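Local coordinates for protein nickel-dependent hydrogenase large subunit (Allochromatium vinosum, PDB 3MYR) that catalyses the oxidation of H2 at a nickel-iron centre as the large subunit of a heterodimeric hydrogenase, probably recycling H2 released by nitrogenase, at residues H110-A113 with L114-D118; P145-F148 with A149-K153; G165-N169 with G170-H174; L195-Q198 with R199-K203. All blocks are in the same frame, centred on the assembly; numbering follows the deposited sequence.

Contact 1 (H110-A113 with L114-D118)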
loop_
_atom_site.group_PDB
_atom_site.type_symbol
_atom_site.label_atom_id
_atom_site.label_comp_id
_atom_site.label_asym_id
_atom_site.label_seq_id
_atom_site.Cartn_x
_atom_site.Cartn_y
_atom_site.Cartn_z
ATOM N N HIS B 110 -0.836 11.451 6.624
ATOM C CA HIS B 110 0.573 11.114 6.777
ATOM C C HIS B 110 1.355 11.289 5.505
ATOM O O HIS B 110 2.567 11.554 5.554
ATOM C CB HIS B 110 0.702 9.677 7.356
ATOM C CG HIS B 110 -0.037 9.556 8.650
ATOM N ND1 HIS B 110 -0.990 8.602 8.880
ATOM C CD2 HIS B 110 -0.092 10.407 9.716
ATOM C CE1 HIS B 110 -1.555 8.813 10.063
ATOM N NE2 HIS B 110 -1.005 9.894 10.597
ATOM N N LEU B 111 0.668 11.245 4.371
ATOM C CA LEU B 111 1.327 11.455 3.055
ATOM C C LEU B 111 1.022 12.815 2.403
ATOM O O LEU B 111 1.936 13.458 1.898
ATOM C CB LEU B 111 1.032 10.320 2.052
ATOM C CG LEU B 111 1.273 8.884 2.627
ATOM C CD1 LEU B 111 1.142 7.834 1.488
ATOM C CD2 LEU B 111 2.559 8.680 3.242
ATOM N N HIS B 112 -0.213 13.295 2.478
ATOM C CA HIS B 112 -0.602 14.445 1.688
ATOM C C HIS B 112 -0.498 15.729 2.530
ATOM O O HIS B 112 -0.054 16.778 2.040
ATOM C CB HIS B 112 -2.094 14.290 1.220
ATOM C CG HIS B 112 -2.430 15.045 -0.055
ATOM N ND1 HIS B 112 -1.534 15.862 -0.720
ATOM C CD2 HIS B 112 -3.569 15.083 -0.786
ATOM C CE1 HIS B 112 -2.091 16.331 -1.838
ATOM N NE2 HIS B 112 -3.318 15.841 -1.912
ATOM N N ALA B 113 -0.877 15.664 3.798
ATOM C CA ALA B 113 -1.209 16.891 4.544
ATOM C C ALA B 113 0.004 17.870 4.679
ATOM O O ALA B 113 -0.197 19.115 4.651
ATOM C CB ALA B 113 -1.744 16.540 5.867
ATOM N N LEU B 114 1.246 17.337 4.731
ATOM C CA LEU B 114 2.418 18.214 4.841
ATOM C C LEU B 114 2.680 19.088 3.604
ATOM O O LEU B 114 3.529 20.003 3.662
ATOM C CB LEU B 114 3.693 17.481 5.241
ATOM C CG LEU B 114 3.630 16.796 6.626
ATOM C CD1 LEU B 114 4.978 16.114 6.968
ATOM C CD2 LEU B 114 3.204 17.758 7.753
ATOM N N ASP B 115 1.955 18.826 2.512
ATOM C CA ASP B 115 1.910 19.755 1.377
ATOM C C ASP B 115 1.099 21.023 1.654
ATOM O O ASP B 115 1.211 22.010 0.914
ATOM C CB ASP B 115 1.346 19.129 0.079
ATOM C CG ASP B 115 2.181 17.928 -0.433
ATOM O OD1 ASP B 115 1.671 17.113 -1.285
ATOM O OD2 ASP B 115 3.311 17.754 0.068
ATOM N N TRP B 116 0.210 20.975 2.620
ATOM C CA TRP B 116 -0.809 22.021 2.767
ATOM C C TRP B 116 -0.653 22.641 4.144
ATOM O O TRP B 116 -1.234 23.700 4.404
ATOM C CB TRP B 116 -2.243 21.440 2.701
ATOM C CG TRP B 116 -2.533 20.584 1.533
ATOM C CD1 TRP B 116 -2.529 19.201 1.486
ATOM C CD2 TRP B 116 -2.822 21.035 0.201
ATOM N NE1 TRP B 116 -2.831 18.789 0.212
ATOM C CE2 TRP B 116 -2.995 19.883 -0.599
ATOM C CE3 TRP B 116 -2.954 22.310 -0.391
ATOM C CZ2 TRP B 116 -3.308 19.963 -1.978
ATOM C CZ3 TRP B 116 -3.243 22.392 -1.750
ATOM C CH2 TRP B 116 -3.405 21.219 -2.536
ATOM N N VAL B 117 -0.043 21.878 5.067
ATOM C CA VAL B 117 0.059 22.234 6.487
ATOM C C VAL B 117 1.512 22.563 6.809
ATOM O O VAL B 117 2.421 21.773 6.502
ATOM C CB VAL B 117 -0.383 21.042 7.368
ATOM C CG1 VAL B 117 0.017 21.232 8.832
ATOM C CG2 VAL B 117 -1.905 20.793 7.215
ATOM N N ASP B 118 1.739 23.743 7.374
ATOM C CA ASP B 118 3.082 24.182 7.757
ATOM C C ASP B 118 3.324 23.875 9.251
ATOM O O ASP B 118 2.767 24.508 10.147
ATOM C CB ASP B 118 3.200 25.680 7.449
ATOM C CG ASP B 118 4.614 26.239 7.690
ATOM O OD1 ASP B 118 5.370 25.647 8.486
ATOM O OD2 ASP B 118 4.929 27.329 7.149
#
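W116 drives the edge of its indole into a face of the H112 imidazole in an edge-to-face pair, the planes 64° apart. NE1 of W116 stands 3.2 Å above the H112 ring plane, displaced toward the rim, and lies 3.3 Å from H112 CE1. H112 has CG anti to its own N (chi1 -154°), on the side of the residues that follow, where W116 meets it. D115 uses the rim of the same imidazole: its OD1 sits in the ring plane and takes a weak bond from H112 ND1 at 3.5 Å. That carboxylate is held more firmly from outside, by H550 and by a salt bridge to R12. All this happens where helix 86-112 runs out into the loop before helix 119-122. There H112 O accepts D115 N at 2.9 Å, while A113 O is gripped twice, by W116 N from above the carbonyl plane and by V117 N almost in line with C=O, each at 2.8 Å. The methyl side is looser: A113 CB and V117 CG2 are 4.5 Å apart, and V117 turns instead to N184 and A187 of helix 181-201. Beyond the contact, partly exposed L111 packs on T44 of the small subunit.

Contact 2 (P145-F148 with A149-K153)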
loop_
_atom_site.group_PDB
_atom_site.type_symbol
_atom_site.label_atom_id
_atom_site.label_comp_id
_atom_site.label_asym_id
_atom_site.label_seq_id
_atom_site.Cartn_x
_atom_site.Cartn_y
_atom_site.Cartn_z
ATOM N N PRO B 145 -7.988 23.281 24.937
ATOM C CA PRO B 145 -6.828 24.156 24.779
ATOM C C PRO B 145 -5.600 23.537 25.391
ATOM O O PRO B 145 -4.528 23.584 24.780
ATOM C CB PRO B 145 -7.246 25.473 25.476
ATOM C CG PRO B 145 -8.751 25.439 25.358
ATOM C CD PRO B 145 -9.152 23.972 25.485
ATOM N N GLY B 146 -5.724 22.938 26.580
ATOM C CA GLY B 146 -4.549 22.267 27.187
ATOM C C GLY B 146 -3.999 21.137 26.305
ATOM O O GLY B 146 -2.789 20.921 26.198
ATOM N N TYR B 147 -4.868 20.397 25.617
ATOM C CA TYR B 147 -4.414 19.359 24.714
ATOM C C TYR B 147 -3.598 19.919 23.496
ATOM O O TYR B 147 -2.520 19.391 23.107
ATOM C CB TYR B 147 -5.652 18.626 24.221
ATOM C CG TYR B 147 -5.417 17.796 22.990
ATOM C CD1 TYR B 147 -4.723 16.557 23.043
ATOM C CD2 TYR B 147 -5.948 18.208 21.761
ATOM C CE1 TYR B 147 -4.577 15.740 21.861
ATOM C CE2 TYR B 147 -5.805 17.420 20.606
ATOM C CZ TYR B 147 -5.114 16.212 20.658
ATOM O OH TYR B 147 -5.029 15.503 19.482
ATOM N N PHE B 148 -4.143 20.968 22.865
ATOM C CA PHE B 148 -3.416 21.703 21.847
ATOM C C PHE B 148 -2.098 22.324 22.336
ATOM O O PHE B 148 -1.085 22.216 21.640
ATOM C CB PHE B 148 -4.310 22.737 21.131
ATOM C CG PHE B 148 -5.317 22.099 20.257
ATOM C CD1 PHE B 148 -6.692 22.272 20.501
ATOM C CD2 PHE B 148 -4.911 21.227 19.237
ATOM C CE1 PHE B 148 -7.653 21.655 19.661
ATOM C CE2 PHE B 148 -5.880 20.590 18.386
ATOM C CZ PHE B 148 -7.231 20.804 18.596
ATOM N N ALA B 149 -2.096 22.862 23.545
ATOM C CA ALA B 149 -0.885 23.464 24.123
ATOM C C ALA B 149 0.116 22.333 24.382
ATOM O O ALA B 149 1.288 22.490 24.118
ATOM C CB ALA B 149 -1.208 24.221 25.496
ATOM N N ASP B 150 -0.349 21.183 24.885
ATOM C CA ASP B 150 0.571 20.025 25.136
ATOM C C ASP B 150 1.088 19.431 23.838
ATOM O O ASP B 150 2.253 19.133 23.713
ATOM C CB ASP B 150 -0.042 18.969 26.075
ATOM C CG ASP B 150 -0.316 19.563 27.578
ATOM O OD1 ASP B 150 -0.990 18.885 28.446
ATOM O OD2 ASP B 150 0.092 20.746 27.877
ATOM N N THR B 151 0.256 19.346 22.810
ATOM C CA THR B 151 0.744 18.908 21.506
ATOM C C THR B 151 1.762 19.881 20.927
ATOM O O THR B 151 2.848 19.492 20.489
ATOM C CB THR B 151 -0.442 18.809 20.495
ATOM O OG1 THR B 151 -1.371 17.859 21.012
ATOM C CG2 THR B 151 0.017 18.334 19.163
ATOM N N GLN B 152 1.416 21.159 20.929
ATOM C CA GLN B 152 2.344 22.171 20.433
ATOM C C GLN B 152 3.715 22.109 21.166
ATOM O O GLN B 152 4.803 22.203 20.553
ATOM C CB GLN B 152 1.688 23.561 20.605
ATOM C CG GLN B 152 2.546 24.748 20.178
ATOM C CD GLN B 152 1.801 26.055 20.372
ATOM O OE1 GLN B 152 1.401 26.707 19.390
ATOM N NE2 GLN B 152 1.494 26.373 21.614
ATOM N N LYS B 153 3.676 21.968 22.482
ATOM C CA LYS B 153 4.913 21.909 23.244
ATOM C C LYS B 153 5.812 20.709 22.878
ATOM O O LYS B 153 7.051 20.850 22.762
ATOM C CB LYS B 153 4.605 21.954 24.728
ATOM C CG LYS B 153 5.757 21.429 25.570
ATOM C CD LYS B 153 6.439 22.541 26.440
ATOM C CE LYS B 153 5.597 22.854 27.723
ATOM N NZ LYS B 153 4.542 21.787 27.987
HETATM O O HOH W 1 -2.080 15.405 19.253
#
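T151 reaches back one helical turn and grips the carbonyl oxygen of Y147 twice. The amide T151 N gives a bond of 2.8 Å to Y147 O, and the hydroxyl T151 OG1 gives another, also 2.8 Å; the two donors come from opposite faces of the carbonyl plane. This is the familiar way a threonine inside a helix spends its hydroxyl on the carbonyl four residues earlier. Its chi1 of -60° places OG1 beside its own N, where it can meet that oxygen. The hydroxyl also passes over one face of the Y147 ring, 3.9 Å above the plane and offset toward the rim. A water then closes a small loop, donating to T151 OG1 at 3.1 Å and to Y147 OH at 3.0 Å, and the phenol is further bonded to E193. Replacing T151 with a valine would probably leave the water without its hydroxyl partner and Y147 O with the amide as its one donor from this turn. Further out, the regular ladder A149 N to P145 O, D150 N to G146 O and Q152 N to F148 O keeps the turn in shape. Within the first half, Y147 CD2 lies 4.0 Å above the centre of the F148 ring. Y147 rests on A189 of helix 181-201 and F148 on L185 and A189 of the same helix, while P145, F148 and A149 meet helix 127-137, so that this first part of helix 145-160 packs against both.

Contact 3 (G165-N169 with G170-H174)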
loop_
_atom_site.group_PDB
_atom_site.type_symbol
_atom_site.label_atom_id
_atom_site.label_comp_id
_atom_site.label_asym_id
_atom_site.label_seq_id
_atom_site.Cartn_x
_atom_site.Cartn_y
_atom_site.Cartn_z
ATOM N N GLY B 165 14.657 15.416 12.089
ATOM C CA GLY B 165 14.157 14.097 11.639
ATOM C C GLY B 165 13.487 14.290 10.269
ATOM O O GLY B 165 14.055 14.926 9.376
ATOM N N ILE B 166 12.254 13.822 10.137
ATOM C CA ILE B 166 11.561 13.821 8.858
ATOM C C ILE B 166 11.086 15.226 8.458
ATOM O O ILE B 166 10.578 15.408 7.354
ATOM C CB ILE B 166 10.303 12.867 8.886
ATOM C CG1 ILE B 166 9.293 13.366 9.916
ATOM C CG2 ILE B 166 10.756 11.392 9.156
ATOM C CD1 ILE B 166 7.899 12.602 9.900
ATOM N N PHE B 167 11.215 16.180 9.368
ATOM C CA PHE B 167 10.913 17.578 9.074
ATOM C C PHE B 167 12.118 18.382 8.579
ATOM O O PHE B 167 11.949 19.545 8.200
ATOM C CB PHE B 167 10.353 18.325 10.303
ATOM C CG PHE B 167 9.046 17.789 10.828
ATOM C CD1 PHE B 167 8.195 17.058 10.020
ATOM C CD2 PHE B 167 8.594 18.190 12.089
ATOM C CE1 PHE B 167 6.981 16.558 10.508
ATOM C CE2 PHE B 167 7.357 17.745 12.561
ATOM C CZ PHE B 167 6.566 16.900 11.760
ATOM N N ALA B 168 13.318 17.807 8.628
ATOM C CA ALA B 168 14.543 18.532 8.237
ATOM C C ALA B 168 14.546 18.955 6.758
ATOM O O ALA B 168 14.091 18.176 5.896
ATOM C CB ALA B 168 15.812 17.658 8.558
ATOM N N ASN B 169 15.072 20.173 6.470
ATOM C CA ASN B 169 15.085 20.751 5.104
ATOM C C ASN B 169 13.693 20.881 4.470
ATOM O O ASN B 169 13.587 20.831 3.232
ATOM C CB ASN B 169 15.967 19.906 4.120
ATOM C CG ASN B 169 17.402 19.649 4.658
ATOM O OD1 ASN B 169 18.124 18.708 4.236
ATOM N ND2 ASN B 169 17.803 20.463 5.577
ATOM N N GLY B 170 12.631 20.949 5.281
ATOM C CA GLY B 170 11.267 20.977 4.769
ATOM C C GLY B 170 11.016 22.382 4.214
ATOM O O GLY B 170 11.874 23.292 4.309
ATOM N N TYR B 171 9.851 22.567 3.612
ATOM C CA TYR B 171 9.598 23.733 2.824
ATOM C C TYR B 171 8.874 24.771 3.661
ATOM O O TYR B 171 8.241 25.668 3.133
ATOM C CB TYR B 171 8.830 23.350 1.521
ATOM C CG TYR B 171 9.535 22.273 0.677
ATOM C CD1 TYR B 171 10.929 22.179 0.650
ATOM C CD2 TYR B 171 8.803 21.310 -0.020
ATOM C CE1 TYR B 171 11.573 21.129 -0.066
ATOM C CE2 TYR B 171 9.432 20.255 -0.716
ATOM C CZ TYR B 171 10.799 20.163 -0.734
ATOM O OH TYR B 171 11.419 19.160 -1.446
ATOM N N TRP B 172 8.947 24.637 4.976
ATOM C CA TRP B 172 8.200 25.493 5.905
ATOM C C TRP B 172 8.374 26.994 5.522
ATOM O O TRP B 172 9.488 27.456 5.224
ATOM C CB TRP B 172 8.696 25.250 7.342
ATOM C CG TRP B 172 8.923 23.769 7.606
ATOM C CD1 TRP B 172 10.104 23.184 8.012
ATOM C CD2 TRP B 172 7.980 22.695 7.430
ATOM N NE1 TRP B 172 9.942 21.826 8.091
ATOM C CE2 TRP B 172 8.671 21.487 7.722
ATOM C CE3 TRP B 172 6.640 22.630 7.014
ATOM C CZ2 TRP B 172 8.050 20.211 7.657
ATOM C CZ3 TRP B 172 6.015 21.359 6.900
ATOM C CH2 TRP B 172 6.717 20.168 7.250
ATOM N N GLY B 173 7.291 27.764 5.579
ATOM C CA GLY B 173 7.393 29.232 5.301
ATOM C C GLY B 173 7.300 29.519 3.798
ATOM O O GLY B 173 7.255 30.690 3.385
ATOM N N HIS B 174 7.195 28.477 2.967
ATOM C CA HIS B 174 6.980 28.697 1.515
ATOM C C HIS B 174 5.626 29.452 1.346
ATOM O O HIS B 174 4.662 29.196 2.126
ATOM C CB HIS B 174 6.900 27.335 0.810
ATOM C CG HIS B 174 6.913 27.416 -0.693
ATOM N ND1 HIS B 174 5.812 27.804 -1.431
ATOM C CD2 HIS B 174 7.851 27.028 -1.596
ATOM C CE1 HIS B 174 6.102 27.750 -2.717
ATOM N NE2 HIS B 174 7.310 27.223 -2.843
#
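F167 and G170 are the ends of a type II beta turn, with A168 and N169 at its corners, in the loop between helices 145-160 and 181-201, and W172 folds back against it; a second type II turn, Y171 to H174, follows at once. Of the hydrogen bonds, the turn's own, G170 N to F167 O, is weak at 3.3 Å. The indole supplies a better one: W172 NE1 meets the same oxygen at 3.0 Å, with a donor angle of 157°. W172 CG lies beside its own N (chi1 -42°), which brings the indole back toward that carbonyl. The second turn closes through H174 N to Y171 O. Among the aromatic contacts, W172 points the edge of its six-membered ring toward the face of F167, an offset edge-to-face pair with planes at 81°; W172 CZ2 comes within 3.9 Å of F167 CD1. Apolar packing takes F167 and W172 onto V119 of helix 119-122. Toward the small subunit, W172 touches A47 and the Y171 hydroxyl bonds S49 N, both on that other chain. Glycine suits position 170, since a beta carbon there would run into the indole nitrogen. The F167 carbonyl receives NE1 in its own plane, on a lone pair, while G170 CA lies 3.6 Å above one face of the W172 ring.

Contact 4 (L195-Q198 with R199-K203)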
loop_
_atom_site.group_PDB
_atom_site.type_symbol
_atom_site.label_atom_id
_atom_site.label_comp_id
_atom_site.label_asym_id
_atom_site.label_seq_id
_atom_site.Cartn_x
_atom_site.Cartn_y
_atom_site.Cartn_z
ATOM N N LEU B 195 -2.518 8.431 13.585
ATOM C CA LEU B 195 -1.638 7.285 13.744
ATOM C C LEU B 195 -2.186 6.328 14.811
ATOM O O LEU B 195 -2.053 5.128 14.647
ATOM C CB LEU B 195 -0.197 7.670 14.167
ATOM C CG LEU B 195 0.605 8.426 13.160
ATOM C CD1 LEU B 195 1.799 9.103 13.915
ATOM C CD2 LEU B 195 1.052 7.384 12.103
ATOM N N ALA B 196 -2.708 6.835 15.943
ATOM C CA ALA B 196 -3.265 5.934 16.978
ATOM C C ALA B 196 -4.541 5.234 16.423
ATOM O O ALA B 196 -4.778 4.055 16.648
ATOM C CB ALA B 196 -3.611 6.707 18.243
ATOM N N TRP B 197 -5.371 5.991 15.720
ATOM C CA TRP B 197 -6.604 5.417 15.200
ATOM C C TRP B 197 -6.313 4.312 14.147
ATOM O O TRP B 197 -6.941 3.224 14.137
ATOM C CB TRP B 197 -7.454 6.562 14.547
ATOM C CG TRP B 197 -8.594 6.024 13.741
ATOM C CD1 TRP B 197 -9.874 5.706 14.190
ATOM C CD2 TRP B 197 -8.559 5.718 12.331
ATOM N NE1 TRP B 197 -10.617 5.245 13.107
ATOM C CE2 TRP B 197 -9.845 5.292 11.965
ATOM C CE3 TRP B 197 -7.575 5.853 11.330
ATOM C CZ2 TRP B 197 -10.143 4.866 10.657
ATOM C CZ3 TRP B 197 -7.847 5.370 10.058
ATOM C CH2 TRP B 197 -9.151 4.936 9.720
ATOM N N GLN B 198 -5.306 4.549 13.302
ATOM C CA GLN B 198 -5.075 3.584 12.201
ATOM C C GLN B 198 -4.642 2.214 12.709
ATOM O O GLN B 198 -5.040 1.204 12.166
ATOM C CB GLN B 198 -4.141 4.130 11.121
ATOM C CG GLN B 198 -2.699 4.445 11.519
ATOM C CD GLN B 198 -1.815 3.230 11.678
ATOM O OE1 GLN B 198 -2.006 2.160 11.037
ATOM N NE2 GLN B 198 -0.848 3.373 12.556
ATOM N N ARG B 199 -3.860 2.178 13.788
ATOM C CA ARG B 199 -3.294 0.921 14.251
ATOM C C ARG B 199 -4.357 0.162 15.030
ATOM O O ARG B 199 -4.379 -1.077 15.028
ATOM C CB ARG B 199 -2.022 1.105 15.109
ATOM C CG ARG B 199 -2.210 1.883 16.462
ATOM C CD ARG B 199 -0.803 1.963 17.190
ATOM N NE ARG B 199 0.190 2.616 16.314
ATOM C CZ ARG B 199 0.535 3.910 16.415
ATOM N NH1 ARG B 199 1.422 4.433 15.565
ATOM N NH2 ARG B 199 0.098 4.640 17.457
ATOM N N ASP B 200 -5.300 0.885 15.576
ATOM C CA ASP B 200 -6.492 0.206 16.054
ATOM C C ASP B 200 -7.404 -0.367 14.979
ATOM O O ASP B 200 -7.831 -1.532 15.044
ATOM C CB ASP B 200 -7.280 1.144 16.930
ATOM C CG ASP B 200 -7.220 0.698 18.358
ATOM O OD1 ASP B 200 -6.034 0.686 18.904
ATOM O OD2 ASP B 200 -8.307 0.110 18.790
ATOM N N THR B 201 -7.705 0.432 13.982
ATOM C CA THR B 201 -8.474 -0.018 12.814
ATOM C C THR B 201 -7.921 -1.295 12.110
ATOM O O THR B 201 -8.693 -2.121 11.603
ATOM C CB THR B 201 -8.569 1.181 11.834
ATOM O OG1 THR B 201 -9.335 2.203 12.509
ATOM C CG2 THR B 201 -9.241 0.816 10.516
ATOM N N ALA B 202 -6.587 -1.430 12.055
ATOM C CA ALA B 202 -5.939 -2.573 11.442
ATOM C C ALA B 202 -6.314 -3.900 12.094
ATOM O O ALA B 202 -6.106 -4.968 11.490
ATOM C CB ALA B 202 -4.432 -2.393 11.513
ATOM N N LYS B 203 -6.805 -3.865 13.335
ATOM C CA LYS B 203 -7.265 -5.117 14.019
ATOM C C LYS B 203 -8.416 -5.772 13.274
ATOM O O LYS B 203 -8.653 -6.969 13.419
ATOM C CB LYS B 203 -7.785 -4.744 15.440
ATOM C CG LYS B 203 -6.633 -4.307 16.358
ATOM C CD LYS B 203 -7.190 -3.946 17.699
ATOM C CE LYS B 203 -6.002 -3.561 18.613
ATOM N NZ LYS B 203 -6.715 -3.110 19.865
HETATM O O HOH W 2 -4.047 3.076 19.056
#
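W197 and T201 are tied by the straightest bond of this last part of helix 181-201, T201 N to W197 O at 2.9 Å with a donor angle of 176°, a classic i to i+4 helical link. A202 N to Q198 O repeats it, whereas D200 N to A196 O is stretched to 3.4 Å and weak. On that side a water donates to A196 O at 2.7 Å and also to D200 OD1. The arginine lies back along the helix. R199 has CG wedged between its own N and carbonyl carbon, chi1 63°, and a bend at chi3, which together lay the guanidinium flat over the preceding turn; L195 O sits 3.4 Å from its plane, over the centre of one face. Outward, R199 NH2 forms a salt bridge with E30 of the small subunit, and R199 NE shares T22 O of that chain with Q198 NE2, the amide and guanidinium planes 87° apart. A leucine in place of R199 would probably leave E30 of the small subunit without its charged mate and T22 O with one donor fewer. Q198 is steadied as well by H102, which bonds its OE1. On another side of the helix, W197 stacks on F252 and gives its NE1 proton to S248 O, both on helix 236-265. T201 lies over one indole face, its CB making a CH-pi contact 4.2 Å from the centroid of the six-membered ring, and its OG1 only 3.1 Å above the ring plane.

Contacts 1 and 4 are buried, contact 2 is partly buried, and contact 3 lies at the surface. Contacts 2 and 4 both lie on helices, with a threonine set against an aromatic ring four residues earlier; in contact 2 a water links the hydroxyl to the phenol, in contact 4 the threonine lies closer over the indole, with a CH-pi contact. Contact 1 sits where helix 86-112 gives way to a loop and contact 3 lies in a loop; both include a tryptophan edge turned to another ring. They meet directly: D118 OD2 probably bonds G173 N at 2.9 Å, and L114 packs on F167. Contact 1 also touches contact 4, H110 against L195, joining helices 86-112 and 181-201. The small subunit faces contacts 3 and 4 more extensively than contact 1.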